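Local coordinates for protein-L-isoaspartate O-methyltransferase beta-aspartate methyltransferase (Plasmodium falciparum, PDB 2PBF) that probably repairs damaged proteins by transferring a methyl group from S-adenosylmethionine to isoaspartyl residues, at residues G169-E174 against P192-Y197. Sequence-based numbering, arbitrary orientation.
Sequences GASASE and PIEEDY. With SAH (S-adenosyl-L-homocysteine), chain C.
A single parallel beta bridge between Ala172 and Ile193 carries the pairing of neighbouring strands past the carboxyl end of strand 163-168 in this Rossmann-like methyltransferase, and illustrates how parallel pairing can continue into the segment that follows a strand. Both bonds belong to Ala172. Its N donates to Pro192 O at 2.9 Å. Its O receives Glu194 N, also at 2.9 Å. One residue thus reaches partners before and after Ile193, the signature of parallel pairing. Ile193 CA adds a CA-H...O contact to Ala172 O, 3.3 Å away.

The topology is a right-handed beta-alpha-beta crossover: the chain leaves strand 163-168, passes through helix 177-182 and returns as strand 187-195 alongside it. Near the start of the loop, the CD corner of the Pro192 ring meets the Ala170 carbonyl, 3.4 Å from Ala170 O, while CB packs against CA and CB of Ser171. Further on, Ile193 has CG1 beside its backbone N (chi1 -58°), which places CG2 anti to that N and 3.8 Å from Glu174 CA. Glu194, its chain extended beyond CG, passes Ala172 O and Ser171 OG on the way to Ser173, where Glu194 CD stops 3.6 Å from Ser173 CA. The carboxylate of Glu174 turns instead to Lys226, its OE2 forming a salt bridge with Lys226 NZ and taking a weak hydrogen bond from Ser173 OG.

The buried end of the same loop belongs to the cofactor pocket. Gly169 O approaches C5' of S-adenosyl-L-homocysteine to 3.2 Å, and Ala170 CB, directed away from strand 187-195, lies 3.9 Å from the ribose O4'.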
loop_
_atom_site.group_PDB
_atom_site.type_symbol
_atom_site.label_atom_id
_atom_site.label_comp_id
_atom_site.label_asym_id
_atom_site.label_seq_id
_atom_site.Cartn_x
_atom_site.Cartn_y
_atom_site.Cartn_z
ATOM N N GLY A 169 2.842 -2.096 -4.535
ATOM C CA GLY A 169 2.308 -3.437 -4.305
ATOM C C GLY A 169 2.445 -4.361 -5.515
ATOM O O GLY A 169 1.719 -5.342 -5.618
ATOM N N ALA A 170 3.396 -4.037 -6.401
ATOM C CA ALA A 170 3.654 -4.784 -7.606
ATOM C C ALA A 170 5.141 -4.695 -7.896
ATOM O O ALA A 170 5.799 -3.707 -7.548
ATOM C CB ALA A 170 2.812 -4.259 -8.783
ATOM N N SER A 171 5.671 -5.764 -8.493
ATOM C CA SER A 171 7.088 -5.917 -8.726
ATOM C C SER A 171 7.563 -5.205 -9.991
ATOM O O SER A 171 6.921 -5.267 -11.041
ATOM C CB SER A 171 7.413 -7.395 -8.845
ATOM O OG SER A 171 8.778 -7.553 -9.083
ATOM N N ALA A 172 8.709 -4.549 -9.870
ATOM C CA ALA A 172 9.253 -3.740 -10.936
ATOM C C ALA A 172 10.482 -4.422 -11.518
ATOM O O ALA A 172 11.320 -4.950 -10.771
ATOM C CB ALA A 172 9.636 -2.374 -10.400
ATOM N N SER A 173 10.595 -4.388 -12.848
ATOM C CA SER A 173 11.801 -4.868 -13.550
ATOM C C SER A 173 13.055 -4.144 -13.058
ATOM O O SER A 173 14.146 -4.722 -13.019
ATOM C CB SER A 173 11.636 -4.735 -15.070
ATOM O OG SER A 173 11.418 -3.393 -15.473
ATOM N N GLU A 174 12.886 -2.872 -12.691
ATOM C CA GLU A 174 13.939 -2.061 -12.054
ATOM C C GLU A 174 13.308 -0.881 -11.305
ATOM O O GLU A 174 12.147 -0.548 -11.552
ATOM C CB GLU A 174 15.002 -1.589 -13.071
ATOM C CG GLU A 174 14.554 -0.489 -14.043
ATOM C CD GLU A 174 13.783 -1.019 -15.243
ATOM O OE1 GLU A 174 14.294 -1.927 -15.945
ATOM O OE2 GLU A 174 12.666 -0.514 -15.498
ATOM N N PRO A 192 9.013 -4.200 -4.416
ATOM C CA PRO A 192 9.708 -5.392 -4.940
ATOM C C PRO A 192 10.411 -5.069 -6.261
ATOM O O PRO A 192 9.809 -4.468 -7.135
ATOM C CB PRO A 192 8.572 -6.398 -5.161
ATOM C CG PRO A 192 7.307 -5.733 -4.531
ATOM C CD PRO A 192 7.566 -4.262 -4.699
ATOM N N ILE A 193 11.677 -5.463 -6.392
ATOM C CA ILE A 193 12.413 -5.313 -7.664
ATOM C C ILE A 193 12.943 -6.686 -8.134
ATOM O O ILE A 193 13.552 -7.411 -7.343
ATOM C CB ILE A 193 13.531 -4.235 -7.558
ATOM C CG1 ILE A 193 12.925 -2.873 -7.140
ATOM C CG2 ILE A 193 14.323 -4.093 -8.895
ATOM C CD1 ILE A 193 13.865 -1.947 -6.430
ATOM N N GLU A 194 12.652 -7.058 -9.381
ATOM C CA GLU A 194 13.235 -8.267 -9.994
ATOM C C GLU A 194 14.762 -8.181 -9.975
ATOM O O GLU A 194 15.382 -7.333 -10.641
ATOM C CB GLU A 194 12.830 -8.451 -11.448
ATOM C CG GLU A 194 11.371 -8.418 -11.819
ATOM C CD GLU A 194 11.178 -8.459 -13.354
ATOM O OE1 GLU A 194 12.183 -8.627 -14.099
ATOM O OE2 GLU A 194 10.022 -8.340 -13.820
ATOM N N GLU A 195 15.362 -9.056 -9.200
ATOM C CA GLU A 195 16.798 -9.125 -9.122
ATOM C C GLU A 195 17.193 -10.551 -9.482
ATOM O O GLU A 195 17.022 -11.475 -8.668
ATOM C CB GLU A 195 17.210 -8.805 -7.705
ATOM C CG GLU A 195 18.692 -8.716 -7.495
ATOM C CD GLU A 195 18.985 -8.045 -6.197
ATOM O OE1 GLU A 195 19.455 -8.746 -5.274
ATOM O OE2 GLU A 195 18.688 -6.825 -6.108
ATOM N N ASP A 196 17.694 -10.698 -10.711
ATOM C CA ASP A 196 18.022 -11.980 -11.348
ATOM C C ASP A 196 16.817 -12.927 -11.343
ATOM O O ASP A 196 15.890 -12.734 -12.143
ATOM C CB ASP A 196 19.285 -12.607 -10.746
ATOM N N TYR A 197 16.796 -13.892 -10.422
ATOM C CA TYR A 197 15.780 -14.962 -10.428
ATOM C C TYR A 197 14.803 -14.887 -9.279
ATOM O O TYR A 197 14.092 -15.853 -9.015
ATOM C CB TYR A 197 16.444 -16.358 -10.426
ATOM C CG TYR A 197 17.176 -16.599 -11.696
ATOM C CD1 TYR A 197 16.495 -16.980 -12.859
ATOM C CD2 TYR A 197 18.541 -16.361 -11.761
ATOM C CE1 TYR A 197 17.179 -17.158 -14.030
ATOM C CE2 TYR A 197 19.231 -16.518 -12.922
ATOM C CZ TYR A 197 18.561 -16.915 -14.044
ATOM O OH TYR A 197 19.296 -17.067 -15.170
HETATM N N SAH C . -2.015 -3.521 -2.467
HETATM C CA SAH C . -2.863 -4.298 -3.407
HETATM C CB SAH C . -1.975 -5.083 -4.338
HETATM C CG SAH C . -2.785 -5.485 -5.564
HETATM S SD SAH C . -1.791 -6.413 -6.736
HETATM C C SAH C . -3.865 -5.220 -2.704
HETATM O O SAH C . -3.479 -5.910 -1.758
HETATM O OXT SAH C . -5.067 -5.279 -3.071
HETATM C "C5'" SAH C . -0.915 -4.999 -7.450
HETATM C "C4'" SAH C . -1.779 -3.972 -8.183
HETATM O "O4'" SAH C . -0.907 -3.159 -8.917
HETATM C "C3'" SAH C . -2.796 -4.508 -9.182
HETATM O "O3'" SAH C . -4.092 -4.079 -8.796
HETATM C "C2'" SAH C . -2.368 -3.923 -10.519
HETATM O "O2'" SAH C . -3.468 -3.579 -11.332
HETATM C "C1'" SAH C . -1.588 -2.703 -10.075
HETATM N N9 SAH C . -0.558 -2.215 -11.018
HETATM C C8 SAH C . 0.262 -2.986 -11.791
HETATM N N7 SAH C . 1.095 -2.164 -12.468
HETATM C C5 SAH C . 0.809 -0.878 -12.165
HETATM C C6 SAH C . 1.333 0.345 -12.598
HETATM N N6 SAH C . 2.314 0.428 -13.487
HETATM N N1 SAH C . 0.841 1.511 -12.069
HETATM C C2 SAH C . -0.185 1.469 -11.144
HETATM N N3 SAH C . -0.692 0.257 -10.749
HETATM C C4 SAH C . -0.213 -0.905 -11.243
#